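Local coordinates for DUF1818 domain-containing protein (Prochlorococcus marinus, PDB 2IT9), which is of unknown function but may bind DNA, at residues W30-D35 and A102-P107; E44-L49 and N113-M118. One frame throughout, in Å; residues are numbered along the deposited sequence.

Contact 1 of 2, residues W30-D35 and A102-P107; sequences WAIELD and AEVYWP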
loop_
_atom_site.group_PDB
_atom_site.type_symbol
_atom_site.label_atom_id
_atom_site.label_comp_id
_atom_site.label_asym_id
_atom_site.label_seq_id
_atom_site.Cartn_x
_atom_site.Cartn_y
_atom_site.Cartn_z
ATOM N N TRP A 30 4.424 -0.571 0.130
ATOM C CA TRP A 30 3.123 -1.207 -0.014
ATOM C C TRP A 30 3.096 -2.101 -1.238
ATOM O O TRP A 30 3.920 -1.964 -2.128
ATOM C CB TRP A 30 2.017 -0.127 -0.199
ATOM C CG TRP A 30 2.287 0.822 -1.418
ATOM C CD1 TRP A 30 2.920 2.017 -1.390
ATOM C CD2 TRP A 30 1.924 0.594 -2.804
ATOM N NE1 TRP A 30 2.988 2.562 -2.656
ATOM C CE2 TRP A 30 2.415 1.692 -3.552
ATOM C CE3 TRP A 30 1.300 -0.459 -3.483
ATOM C CZ2 TRP A 30 2.274 1.776 -4.948
ATOM C CZ3 TRP A 30 1.172 -0.379 -4.894
ATOM C CH2 TRP A 30 1.651 0.734 -5.598
ATOM N N ALA A 31 2.149 -3.033 -1.229
ATOM C CA ALA A 31 1.834 -3.860 -2.402
ATOM C C ALA A 31 0.383 -4.261 -2.266
ATOM O O ALA A 31 -0.096 -4.434 -1.145
ATOM C CB ALA A 31 2.705 -5.059 -2.468
ATOM N N ILE A 32 -0.351 -4.334 -3.378
ATOM C CA ILE A 32 -1.689 -4.853 -3.392
ATOM C C ILE A 32 -1.859 -5.806 -4.586
ATOM O O ILE A 32 -1.231 -5.638 -5.633
ATOM C CB ILE A 32 -2.806 -3.765 -3.466
ATOM C CG1 ILE A 32 -2.655 -2.905 -4.719
ATOM C CG2 ILE A 32 -2.792 -2.877 -2.236
ATOM C CD1 ILE A 32 -3.841 -1.921 -4.906
ATOM N N GLU A 33 -2.655 -6.833 -4.381
ATOM C CA GLU A 33 -2.945 -7.817 -5.430
ATOM C C GLU A 33 -4.157 -7.334 -6.217
ATOM O O GLU A 33 -5.054 -6.704 -5.659
ATOM C CB GLU A 33 -3.237 -9.185 -4.839
ATOM C CG GLU A 33 -2.070 -9.828 -4.080
ATOM C CD GLU A 33 -2.467 -11.193 -3.526
ATOM O OE1 GLU A 33 -3.689 -11.440 -3.401
ATOM O OE2 GLU A 33 -1.577 -11.990 -3.223
ATOM N N LEU A 34 -4.190 -7.641 -7.507
ATOM C CA LEU A 34 -5.276 -7.236 -8.397
ATOM C C LEU A 34 -5.809 -8.386 -9.204
ATOM O O LEU A 34 -5.040 -9.302 -9.564
ATOM C CB LEU A 34 -4.762 -6.199 -9.413
ATOM C CG LEU A 34 -4.094 -4.923 -8.932
ATOM C CD1 LEU A 34 -3.558 -4.094 -10.112
ATOM C CD2 LEU A 34 -5.046 -4.082 -8.066
ATOM N N ASP A 35 -7.102 -8.344 -9.524
ATOM C CA ASP A 35 -7.700 -9.340 -10.412
ATOM C C ASP A 35 -7.492 -8.876 -11.866
ATOM O O ASP A 35 -7.143 -7.733 -12.088
ATOM C CB ASP A 35 -9.172 -9.687 -10.048
ATOM C CG ASP A 35 -10.160 -8.599 -10.377
ATOM O OD1 ASP A 35 -9.934 -7.793 -11.306
ATOM O OD2 ASP A 35 -11.232 -8.574 -9.717
ATOM N N ALA A 102 -8.560 0.186 -1.684
ATOM C CA ALA A 102 -7.193 0.580 -1.378
ATOM C C ALA A 102 -6.838 1.920 -2.026
ATOM O O ALA A 102 -7.538 2.403 -2.922
ATOM C CB ALA A 102 -6.224 -0.487 -1.852
ATOM N N GLU A 103 -5.739 2.497 -1.563
ATOM C CA GLU A 103 -5.185 3.691 -2.147
ATOM C C GLU A 103 -3.680 3.495 -2.109
ATOM O O GLU A 103 -3.118 3.058 -1.110
ATOM C CB GLU A 103 -5.585 4.927 -1.339
ATOM C CG GLU A 103 -7.054 5.062 -1.056
ATOM C CD GLU A 103 -7.362 6.311 -0.225
ATOM O OE1 GLU A 103 -6.395 7.038 0.102
ATOM O OE2 GLU A 103 -8.549 6.549 0.102
ATOM N N VAL A 104 -3.010 3.781 -3.216
ATOM C CA VAL A 104 -1.580 3.613 -3.315
ATOM C C VAL A 104 -0.977 4.781 -4.088
ATOM O O VAL A 104 -1.707 5.540 -4.763
ATOM C CB VAL A 104 -1.200 2.260 -3.936
ATOM C CG1 VAL A 104 -1.755 1.096 -3.107
ATOM C CG2 VAL A 104 -1.705 2.145 -5.363
ATOM N N TYR A 105 0.352 4.863 -4.048
ATOM C CA TYR A 105 1.056 6.034 -4.624
ATOM C C TYR A 105 2.460 5.705 -5.086
ATOM O O TYR A 105 3.192 4.961 -4.394
ATOM C CB TYR A 105 1.086 7.136 -3.586
ATOM C CG TYR A 105 1.988 8.314 -3.879
ATOM C CD1 TYR A 105 1.490 9.432 -4.560
ATOM C CD2 TYR A 105 3.298 8.336 -3.440
ATOM C CE1 TYR A 105 2.300 10.558 -4.793
ATOM C CE2 TYR A 105 4.121 9.460 -3.677
ATOM C CZ TYR A 105 3.598 10.551 -4.362
ATOM O OH TYR A 105 4.376 11.673 -4.611
ATOM N N TRP A 106 2.822 6.212 -6.275
ATOM C CA TRP A 106 4.198 6.144 -6.792
ATOM C C TRP A 106 4.692 7.574 -6.988
ATOM O O TRP A 106 3.946 8.421 -7.510
ATOM C CB TRP A 106 4.326 5.422 -8.128
ATOM C CG TRP A 106 4.198 3.925 -8.062
ATOM C CD1 TRP A 106 5.058 3.069 -7.443
ATOM C CD2 TRP A 106 3.220 3.110 -8.727
ATOM N NE1 TRP A 106 4.666 1.767 -7.661
ATOM C CE2 TRP A 106 3.526 1.761 -8.426
ATOM C CE3 TRP A 106 2.110 3.387 -9.531
ATOM C CZ2 TRP A 106 2.762 0.696 -8.916
ATOM C CZ3 TRP A 106 1.347 2.338 -10.009
ATOM C CH2 TRP A 106 1.677 1.012 -9.726
ATOM N N PRO A 107 5.924 7.861 -6.554
ATOM C CA PRO A 107 6.461 9.202 -6.673
ATOM C C PRO A 107 7.064 9.466 -8.065
ATOM O O PRO A 107 7.151 8.549 -8.913
ATOM C CB PRO A 107 7.530 9.222 -5.588
ATOM C CG PRO A 107 8.079 7.836 -5.639
ATOM C CD PRO A 107 6.868 6.968 -5.862
#
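The indole N-H of Trp30 reaches across to the backbone carbonyl of Tyr105, NE1 to O 3.0 Å. The bond is bent, with 138° at the hydrogen; the acceptor lies near the ring plane, while the donor is tilted somewhat from the plane of the carbonyl. A side-chain N-H thus joins the outermost strands, within this chain, of two antiparallel sheets, whose axes, 8.3 Å apart, are too distant for backbone pairing.

The chi1 of Trp30, 57°, sets CG between the backbone N and the carbonyl carbon and turns the indole toward strand 102-106. Val104 sits on one face of its six-membered ring: CB stands 3.4 Å from the ring centroid almost exactly on the normal, a CH-pi contact, and CG1 comes to 3.4 Å from CE3 of Trp30. A branched, rigid valine suits this place because it covers the ring with few torsions to freeze. At the far rim, CH2 of Trp30 lies over one face of the Trp106 indole, 3.5 Å from CZ2 of Trp106, with the rings inclined at 53°, neither stacked nor T-shaped. Trp106 spends its own N-H on the carbonyl of Gly26, which ties it across to strand 23-26 of the first sheet. Farther along, CD1 of Ile32 meets CB of Ala102 at 4.1 Å, the small methyl leaving room for the longer isoleucine, whose tip also points at that of Val104.

A leucine in place of Trp30 would probably leave the Tyr105 carbonyl without this donor and open a gap between Val104 and Trp106. Strands of the second subunit pair antiparallel with both edges, continuing the sheets across the dimer interface. Within the chain, one directional bond amid apolar surfaces implies a buried seam in which the hydrogen bond probably helps fix the turn of the indole, while dispersion is likely to supply most of the cohesion.

Contact 2 of 2, residues E44-L49 and N113-M118; sequences EVVMEL and NVVNAM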
loop_
_atom_site.group_PDB
_atom_site.type_symbol
_atom_site.label_atom_id
_atom_site.label_comp_id
_atom_site.label_asym_id
_atom_site.label_seq_id
_atom_site.Cartn_x
_atom_site.Cartn_y
_atom_site.Cartn_z
ATOM N N GLU A 44 -4.918 0.751 -18.831
ATOM C CA GLU A 44 -5.543 1.660 -19.756
ATOM C C GLU A 44 -5.637 3.093 -19.184
ATOM O O GLU A 44 -5.430 4.074 -19.905
ATOM C CB GLU A 44 -6.917 1.133 -20.112
ATOM C CG GLU A 44 -6.829 -0.133 -20.993
ATOM C CD GLU A 44 -8.161 -0.786 -21.249
ATOM O OE1 GLU A 44 -9.141 -0.304 -20.681
ATOM O OE2 GLU A 44 -8.221 -1.786 -22.002
ATOM N N VAL A 45 -5.918 3.191 -17.882
ATOM C CA VAL A 45 -6.034 4.491 -17.222
ATOM C C VAL A 45 -4.672 5.192 -17.140
ATOM O O VAL A 45 -4.539 6.378 -17.462
ATOM C CB VAL A 45 -6.627 4.297 -15.824
ATOM C CG1 VAL A 45 -6.338 5.510 -14.855
ATOM C CG2 VAL A 45 -8.138 3.970 -15.929
ATOM N N VAL A 46 -3.674 4.445 -16.698
ATOM C CA VAL A 46 -2.325 4.980 -16.566
ATOM C C VAL A 46 -1.791 5.383 -17.940
ATOM O O VAL A 46 -1.208 6.476 -18.044
ATOM C CB VAL A 46 -1.429 4.029 -15.814
ATOM C CG1 VAL A 46 0.075 4.503 -15.844
ATOM C CG2 VAL A 46 -1.901 3.872 -14.379
HETATM N N MSE A 47 -2.004 4.559 -18.979
HETATM C CA MSE A 47 -1.502 4.897 -20.311
HETATM C C MSE A 47 -2.175 6.174 -20.801
HETATM O O MSE A 47 -1.536 7.036 -21.420
HETATM C CB MSE A 47 -1.764 3.801 -21.347
HETATM C CG MSE A 47 -0.968 2.471 -21.278
HETATM SE SE MSE A 47 0.928 2.753 -20.914
HETATM C CE MSE A 47 0.866 2.596 -19.013
ATOM N N GLU A 48 -3.471 6.294 -20.547
ATOM C CA GLU A 48 -4.200 7.479 -20.963
ATOM C C GLU A 48 -3.674 8.727 -20.271
ATOM O O GLU A 48 -3.467 9.754 -20.937
ATOM C CB GLU A 48 -5.700 7.350 -20.698
ATOM C CG GLU A 48 -6.394 8.622 -21.024
ATOM C CD GLU A 48 -7.875 8.521 -21.049
ATOM O OE1 GLU A 48 -8.408 7.388 -21.051
ATOM O OE2 GLU A 48 -8.500 9.601 -21.087
ATOM N N LEU A 49 -3.459 8.651 -18.952
ATOM C CA LEU A 49 -2.921 9.813 -18.222
ATOM C C LEU A 49 -1.498 10.155 -18.660
ATOM O O LEU A 49 -1.193 11.323 -18.970
ATOM C CB LEU A 49 -2.947 9.579 -16.717
ATOM C CG LEU A 49 -4.295 9.655 -16.029
ATOM C CD1 LEU A 49 -4.127 9.119 -14.615
ATOM C CD2 LEU A 49 -4.790 11.073 -15.987
ATOM N N ASN A 113 9.235 4.331 -14.783
ATOM C CA ASN A 113 9.673 2.941 -14.828
ATOM C C ASN A 113 8.486 2.010 -14.727
ATOM O O ASN A 113 8.435 1.007 -15.422
ATOM C CB ASN A 113 10.754 2.693 -13.768
ATOM C CG ASN A 113 11.984 3.585 -13.971
ATOM O OD1 ASN A 113 12.559 3.648 -15.058
ATOM N ND2 ASN A 113 12.401 4.255 -12.921
ATOM N N VAL A 114 7.501 2.363 -13.898
ATOM C CA VAL A 114 6.289 1.578 -13.757
ATOM C C VAL A 114 5.556 1.536 -15.096
ATOM O O VAL A 114 5.098 0.465 -15.540
ATOM C CB VAL A 114 5.389 2.150 -12.696
ATOM C CG1 VAL A 114 4.009 1.504 -12.738
ATOM C CG2 VAL A 114 6.043 1.936 -11.316
ATOM N N VAL A 115 5.455 2.687 -15.745
ATOM C CA VAL A 115 4.764 2.763 -17.035
ATOM C C VAL A 115 5.450 1.880 -18.038
ATOM O O VAL A 115 4.793 1.111 -18.742
ATOM C CB VAL A 115 4.641 4.237 -17.544
ATOM C CG1 VAL A 115 4.274 4.279 -19.009
ATOM C CG2 VAL A 115 3.596 4.984 -16.698
ATOM N N ASN A 116 6.772 2.001 -18.131
ATOM C CA ASN A 116 7.529 1.174 -19.043
ATOM C C ASN A 116 7.287 -0.322 -18.811
ATOM O O ASN A 116 7.164 -1.087 -19.791
ATOM C CB ASN A 116 9.021 1.532 -18.960
ATOM C CG ASN A 116 9.335 2.914 -19.572
ATOM O OD1 ASN A 116 8.542 3.470 -20.353
ATOM N ND2 ASN A 116 10.516 3.449 -19.250
ATOM N N ALA A 117 7.217 -0.730 -17.536
ATOM C CA ALA A 117 6.958 -2.145 -17.175
ATOM C C ALA A 117 5.550 -2.545 -17.582
ATOM O O ALA A 117 5.349 -3.638 -18.063
ATOM C CB ALA A 117 7.152 -2.379 -15.670
HETATM N N MSE A 118 4.565 -1.678 -17.353
HETATM C CA MSE A 118 3.184 -1.961 -17.732
HETATM C C MSE A 118 3.068 -2.191 -19.197
HETATM O O MSE A 118 2.387 -3.132 -19.614
HETATM C CB MSE A 118 2.256 -0.804 -17.344
HETATM C CG MSE A 118 2.045 -0.724 -15.894
HETATM SE SE MSE A 118 0.872 0.767 -15.454
HETATM C CE MSE A 118 0.594 0.359 -13.632
#
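Val46 and Val115 meet through their methyls, CG1 of Val46 lying 3.7 Å from CG2 of Val115. Apolar packing carries the contact between segments 44-49 and 113-118, and it falls into two kinds: valine against valine, and selenomethionine against its neighbours. Met47 and Met118 are both modelled as selenomethionine. Compact valines suit the first kind, since their short, beta-branched side chains offer methyls close to the backbone. The nearest CA atoms across the segments, those of Met47 and Val115, are 7.4 Å apart.

The selenomethionine contacts lie beside this pair. Met118 extends its chain beyond CG (chi2 180°) and crosses Val46 at about a right angle, bringing SE to 3.8 Å from CG1 of Val46. Met47 does the reverse: bends at chi2 (-43°) and chi3 fold its chain until CE rests 3.8 Å from CG1 of Val115. The same methyl comes to 4.0 Å from SE of Met118. One chain extended and one folded bring their ends against the shorter valines.

The segment axes cross at -124° and approach to 10.6 Å, a spacing across which these four side chains meet. Leu88 of strand 85-92 lies against Val46, and Ile12 of strand 10-15 against Met118, placing the crossing against both sheets. Methyls and selenomethionines, standing in for the methionines of the sequence, probably imply cohesion by dispersion and burial, with shape rather than bond direction setting the fit.

How the contacts relate
Contacts 1 and 2 have centres 14 Å apart and belong to one compact chain. Their segments alternate along it: strand 30-34, helix 36-56, strand 102-106, then helix 110-120. Each four-stranded antiparallel sheet ends in a strand followed by a helix, a topology consistent with the PC4-like fold; contact 1 joins the two last strands and contact 2 the two helices. Trp106 bridges the layers, its CE2 lying 3.8 Å from CG2 of Val114 and its CH2 4.1 Å from CE of Met118, so the two sheet-and-helix parts meet both strand to strand and helix to helix. The second subunit engages the strands of contact 1, whereas contact 2 remains within the single chain.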